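Local coordinates for ABC transporter substrate binding protein (Ribose) (PDB 4WUT) that binds a sugar, here beta-D-fucopyranose, and probably acts as the solute-binding component of a bacterial ABC carbohydrate transporter, at residues Lys153-Ser158 / Thr203-Ala208; Arg228-Ala233 / Leu239-Phe244. One frame throughout, in Å; residues are numbered along the deposited sequence.

Contact 1 of 2, residues Lys153-Ser158 / Thr203-Ala208. With CA (calcium ion), chain F.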
loop_
_atom_site.group_PDB
_atom_site.type_symbol
_atom_site.label_atom_id
_atom_site.label_comp_id
_atom_site.label_asym_id
_atom_site.label_seq_id
_atom_site.Cartn_x
_atom_site.Cartn_y
_atom_site.Cartn_z
ATOM N N LYS A 153 -11.473 -6.853 -22.361
ATOM C CA LYS A 153 -10.230 -7.232 -21.710
ATOM C C LYS A 153 -9.712 -6.095 -20.829
ATOM O O LYS A 153 -9.719 -4.930 -21.244
ATOM C CB LYS A 153 -9.180 -7.531 -22.769
ATOM C CG LYS A 153 -9.445 -8.754 -23.620
ATOM C CD LYS A 153 -8.570 -8.742 -24.860
ATOM C CE LYS A 153 -7.278 -9.463 -24.648
ATOM N NZ LYS A 153 -6.318 -9.248 -25.788
ATOM N N ILE A 154 -9.255 -6.434 -19.634
ATOM C CA ILE A 154 -8.566 -5.477 -18.787
ATOM C C ILE A 154 -7.262 -6.095 -18.282
ATOM O O ILE A 154 -7.146 -7.315 -18.215
ATOM C CB ILE A 154 -9.410 -5.011 -17.596
ATOM C CG1 ILE A 154 -9.711 -6.181 -16.664
ATOM C CG2 ILE A 154 -10.689 -4.284 -18.077
ATOM C CD1 ILE A 154 -10.364 -5.742 -15.353
ATOM N N ALA A 155 -6.297 -5.254 -17.939
ATOM C CA ALA A 155 -5.005 -5.717 -17.434
ATOM C C ALA A 155 -4.834 -5.388 -15.973
ATOM O O ALA A 155 -5.274 -4.336 -15.505
ATOM C CB ALA A 155 -3.881 -5.073 -18.225
ATOM N N VAL A 156 -4.157 -6.280 -15.244
ATOM C CA VAL A 156 -3.851 -6.066 -13.839
ATOM C C VAL A 156 -2.339 -5.923 -13.676
ATOM O O VAL A 156 -1.577 -6.889 -13.905
ATOM C CB VAL A 156 -4.356 -7.230 -12.969
ATOM C CG1 VAL A 156 -3.854 -7.071 -11.553
ATOM C CG2 VAL A 156 -5.874 -7.257 -13.012
HETATM N N MSE A 157 -1.930 -4.722 -13.287
HETATM C CA MSE A 157 -0.534 -4.379 -13.005
HETATM C C MSE A 157 -0.370 -4.359 -11.494
HETATM O O MSE A 157 -0.839 -3.443 -10.790
HETATM C CB MSE A 157 -0.178 -3.000 -13.592
HETATM C CG MSE A 157 -0.730 -2.767 -14.999
HETATM SE SE MSE A 157 -0.336 -4.172 -16.319
HETATM C CE MSE A 157 1.542 -3.928 -16.524
ATOM N N SER A 158 0.313 -5.387 -10.980
ATOM C CA SER A 158 0.538 -5.504 -9.557
ATOM C C SER A 158 2.009 -5.228 -9.225
ATOM O O SER A 158 2.755 -4.767 -10.071
ATOM C CB SER A 158 0.088 -6.872 -9.070
ATOM O OG SER A 158 0.147 -6.929 -7.652
ATOM N N THR A 203 3.787 -0.516 -21.043
ATOM C CA THR A 203 4.035 -0.292 -22.451
ATOM C C THR A 203 3.851 -1.595 -23.248
ATOM O O THR A 203 3.203 -1.636 -24.293
ATOM C CB THR A 203 5.445 0.264 -22.646
ATOM O OG1 THR A 203 5.509 1.578 -22.064
ATOM C CG2 THR A 203 5.806 0.354 -24.136
ATOM N N ASP A 204 4.331 -2.682 -22.667
ATOM C CA ASP A 204 4.271 -3.967 -23.298
ATOM C C ASP A 204 2.849 -4.534 -23.345
ATOM O O ASP A 204 2.470 -5.088 -24.357
ATOM C CB ASP A 204 5.261 -4.917 -22.623
ATOM C CG ASP A 204 6.728 -4.521 -22.889
ATOM O OD1 ASP A 204 7.004 -3.740 -23.831
ATOM O OD2 ASP A 204 7.606 -5.000 -22.147
ATOM N N VAL A 205 2.087 -4.373 -22.269
ATOM C CA VAL A 205 0.702 -4.830 -22.242
ATOM C C VAL A 205 -0.161 -4.070 -23.240
ATOM O O VAL A 205 -1.018 -4.656 -23.893
ATOM C CB VAL A 205 0.127 -4.784 -20.835
ATOM C CG1 VAL A 205 -1.327 -5.251 -20.853
ATOM C CG2 VAL A 205 0.901 -5.650 -19.931
ATOM N N LEU A 206 0.092 -2.783 -23.382
ATOM C CA LEU A 206 -0.624 -1.967 -24.338
ATOM C C LEU A 206 -0.305 -2.394 -25.769
ATOM O O LEU A 206 -1.207 -2.464 -26.626
ATOM C CB LEU A 206 -0.338 -0.472 -24.158
ATOM C CG LEU A 206 -0.828 0.166 -22.856
ATOM C CD1 LEU A 206 -0.246 1.555 -22.693
ATOM C CD2 LEU A 206 -2.359 0.196 -22.724
ATOM N N ALA A 207 0.966 -2.657 -26.053
ATOM C CA ALA A 207 1.355 -3.039 -27.385
ATOM C C ALA A 207 0.833 -4.434 -27.761
ATOM O O ALA A 207 0.563 -4.699 -28.916
ATOM C CB ALA A 207 2.867 -2.976 -27.545
ATOM N N ALA A 208 0.734 -5.317 -26.768
ATOM C CA ALA A 208 0.262 -6.673 -26.961
ATOM C C ALA A 208 -1.245 -6.748 -27.094
ATOM O O ALA A 208 -1.753 -7.728 -27.619
ATOM C CB ALA A 208 0.708 -7.546 -25.800
HETATM CA CA CA F . 9.372 -3.772 -23.382
HETATM O O HOH W 1 9.028 -1.719 -24.688
#
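Val-205 lies against Ala-155 and Met-157, and so seats helix 195-208 on strand 153-158 of a parallel alpha/beta lobe. The helix belongs to a beta-alpha-beta crossover. It links strand 184-190 to strand 214-217 and passes over the strand between them, 153-158. The fold is that of the periplasmic sugar-binding proteins.

Each methyl of Val-205 has its own partner. CG1 of Val-205 sits 3.7 Å from CB of Ala-155. CG1 is anti to the backbone N (chi1 179°), which leaves CG2 beside that N and turned to Met-157. CE of Met-157, a selenomethionine, comes within 3.9 Å of Val-205 CG2. SE of Met-157 is 4.1 Å from CG2 of Val-205. The Met-157 chain is bent at chi2 (-51°) and again at chi3 (-69°). Its end therefore lies alongside the valine, and the side chains of Met-157 and Val-205 overlap flank to flank, pointing opposite ways. Val-205 has two deposited conformers, and the distances hold for one of them.

Ala-155, Met-157 and Val-205 are all buried, and no hydrogen bond crosses the contact. Beyond these pairs, Val-205 also touches Tyr-189 of strand 184-190. Met-157 reaches Thr-222 of helix 220-232. Asn-209 ties the helix end to the strand: its ND2 bonds Val-205 O, and its OD1 bonds Lys-153 NZ. Lys-153 NZ also forms a salt bridge with OD1 of Asp-211.

Asp-204, next to Val-205 in the helix, turns to a calcium ion instead. Asn-200, one turn earlier, binds the same ion through OD1, and a water adds another ligand at 2.5 Å from the calcium. Asp-204 grips with both carboxylate oxygens, OD1 at 2.4 Å and OD2 at 2.5 Å from the calcium.

Contact 2 of 2, residues Arg228-Ala233 / Leu239-Phe244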
loop_
_atom_site.group_PDB
_atom_site.type_symbol
_atom_site.label_atom_id
_atom_site.label_comp_id
_atom_site.label_asym_id
_atom_site.label_seq_id
_atom_site.Cartn_x
_atom_site.Cartn_y
_atom_site.Cartn_z
ATOM N N ARG A 228 2.338 6.890 -16.901
ATOM C CA ARG A 228 3.352 7.436 -17.798
ATOM C C ARG A 228 3.402 6.640 -19.096
ATOM O O ARG A 228 3.551 7.219 -20.171
ATOM C CB ARG A 228 4.717 7.443 -17.119
ATOM C CG ARG A 228 4.803 8.404 -15.979
ATOM C CD ARG A 228 6.197 8.503 -15.398
ATOM N NE ARG A 228 6.206 9.439 -14.282
ATOM C CZ ARG A 228 7.253 9.668 -13.502
ATOM N NH1 ARG A 228 8.399 9.044 -13.738
ATOM N NH2 ARG A 228 7.152 10.529 -12.496
ATOM N N ALA A 229 3.272 5.320 -19.003
ATOM C CA ALA A 229 3.223 4.460 -20.188
ATOM C C ALA A 229 2.043 4.773 -21.092
ATOM O O ALA A 229 2.186 4.820 -22.312
ATOM C CB ALA A 229 3.195 2.984 -19.788
ATOM N N ILE A 230 0.866 4.951 -20.488
ATOM C CA ILE A 230 -0.327 5.271 -21.254
ATOM C C ILE A 230 -0.149 6.587 -22.022
ATOM O O ILE A 230 -0.464 6.696 -23.208
ATOM C CB ILE A 230 -1.529 5.375 -20.307
ATOM C CG1 ILE A 230 -1.882 3.996 -19.737
ATOM C CG2 ILE A 230 -2.716 5.970 -21.005
ATOM C CD1 ILE A 230 -2.829 4.051 -18.589
ATOM N N LYS A 231 0.388 7.584 -21.336
ATOM C CA LYS A 231 0.597 8.886 -21.941
ATOM C C LYS A 231 1.578 8.760 -23.086
ATOM O O LYS A 231 1.352 9.278 -24.177
ATOM C CB LYS A 231 1.123 9.859 -20.901
ATOM C CG LYS A 231 0.064 10.398 -19.983
ATOM C CD LYS A 231 0.599 11.534 -19.132
ATOM C CE LYS A 231 1.120 12.654 -19.981
ATOM N NZ LYS A 231 0.135 13.080 -21.020
ATOM N N GLN A 232 2.688 8.069 -22.830
ATOM C CA GLN A 232 3.731 7.917 -23.848
ATOM C C GLN A 232 3.256 7.137 -25.086
ATOM O O GLN A 232 3.731 7.375 -26.205
ATOM C CB GLN A 232 4.943 7.236 -23.227
ATOM C CG GLN A 232 5.711 8.171 -22.301
ATOM C CD GLN A 232 6.932 7.538 -21.630
ATOM O OE1 GLN A 232 7.498 6.541 -22.109
ATOM N NE2 GLN A 232 7.344 8.127 -20.513
ATOM N N ALA A 233 2.328 6.220 -24.898
ATOM C CA ALA A 233 1.749 5.451 -25.985
ATOM C C ALA A 233 0.707 6.226 -26.802
ATOM O O ALA A 233 0.226 5.721 -27.818
ATOM C CB ALA A 233 1.118 4.185 -25.420
ATOM N N LEU A 239 -8.412 4.309 -22.860
ATOM C CA LEU A 239 -8.803 3.156 -22.060
ATOM C C LEU A 239 -8.929 3.650 -20.635
ATOM O O LEU A 239 -8.439 4.729 -20.298
ATOM C CB LEU A 239 -7.815 1.987 -22.165
ATOM C CG LEU A 239 -6.466 2.067 -21.452
ATOM C CD1 LEU A 239 -5.803 0.689 -21.490
ATOM C CD2 LEU A 239 -5.588 3.120 -22.113
ATOM N N VAL A 240 -9.611 2.867 -19.806
ATOM C CA VAL A 240 -9.927 3.254 -18.449
ATOM C C VAL A 240 -8.840 2.757 -17.507
ATOM O O VAL A 240 -8.649 1.562 -17.335
ATOM C CB VAL A 240 -11.286 2.659 -18.024
ATOM C CG1 VAL A 240 -11.627 3.031 -16.592
ATOM C CG2 VAL A 240 -12.408 3.133 -18.967
ATOM N N ALA A 241 -8.158 3.691 -16.876
ATOM C CA ALA A 241 -7.092 3.372 -15.959
ATOM C C ALA A 241 -7.461 3.732 -14.517
ATOM O O ALA A 241 -7.954 4.855 -14.240
ATOM C CB ALA A 241 -5.824 4.095 -16.381
ATOM N N ILE A 242 -7.274 2.775 -13.608
ATOM C CA ILE A 242 -7.553 2.981 -12.198
ATOM C C ILE A 242 -6.298 2.686 -11.392
ATOM O O ILE A 242 -5.667 1.674 -11.629
ATOM C CB ILE A 242 -8.757 2.134 -11.748
ATOM C CG1 ILE A 242 -10.006 2.633 -12.510
ATOM C CG2 ILE A 242 -8.948 2.206 -10.243
ATOM C CD1 ILE A 242 -11.309 2.069 -12.059
ATOM N N GLY A 243 -5.944 3.579 -10.474
ATOM C CA GLY A 243 -4.753 3.385 -9.669
ATOM C C GLY A 243 -5.030 3.274 -8.184
ATOM O O GLY A 243 -6.182 3.252 -7.753
ATOM N N PHE A 244 -3.940 3.140 -7.428
ATOM C CA PHE A 244 -3.925 3.271 -5.980
ATOM C C PHE A 244 -2.936 4.372 -5.609
ATOM O O PHE A 244 -1.910 4.564 -6.278
ATOM C CB PHE A 244 -3.529 1.954 -5.276
ATOM C CG PHE A 244 -4.704 1.173 -4.756
ATOM C CD1 PHE A 244 -5.538 0.505 -5.636
ATOM C CD2 PHE A 244 -4.993 1.118 -3.395
ATOM C CE1 PHE A 244 -6.625 -0.216 -5.178
ATOM C CE2 PHE A 244 -6.070 0.383 -2.927
ATOM C CZ PHE A 244 -6.904 -0.267 -3.834
#
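Ile-230 meets Leu-239 and Ala-241 through methyl groups alone, so no flat group has a face or an edge in this contact. The one ring of the two segments, Phe-244, packs elsewhere, against Ala-136 of helix 133-148. The motif is the second half of a beta-alpha-beta unit: strand 214-217, helix 220-232, strand 240-244. The contact joins the last turn of helix 220-232 to the start of strand 240-244, which follows after a short connection.

Ile-230 points from the helix at the sheet and divides its branches. CG1 lies beside the backbone N (chi1 -69°), and the extended chain (chi2 167°) carries CD1 to the strand. CG2 of Ile-230 faces the start of segment 239-244, where it is 4.2 Å from CD2 of Leu-239. These two side chains cross at a slant.

Ile-215 of strand 214-217 touches all three residues, so the apolar patch spans two neighbouring strands. On the other sheet face, Val-240 and Ile-242 pack on helix 133-148. Arg-228 ties helix 220-232 to helix 248-255 by a salt bridge from NH2 to OD1 of Asp-249. The tightest approach across the contact is CD1 of Ile-230 to CB of Ala-241, 3.7 Å.

Overall arrangement
Both segments of contact 1 precede those of contact 2 in the chain. Their centres are about 10 Å apart, in the same lobe. Both set a helix on one sheet, in which strand 214-217 lies between strands 153-158 and 240-244. Helices 195-208 and 220-232 are thus neighbours, and the contacts touch directly. Leu-206 is the main link: its CD2 is 3.7 Å from CD1 of Leu-239, and it also meets Ile-230 and Ala-233. Thr-203 packs on Ala-229. The two contacts thus form adjoining parts of a largely apolar layer between sheet and helices. The calcium site lies on the outer side of this layer, and the fucose sits in the cleft between the lobes.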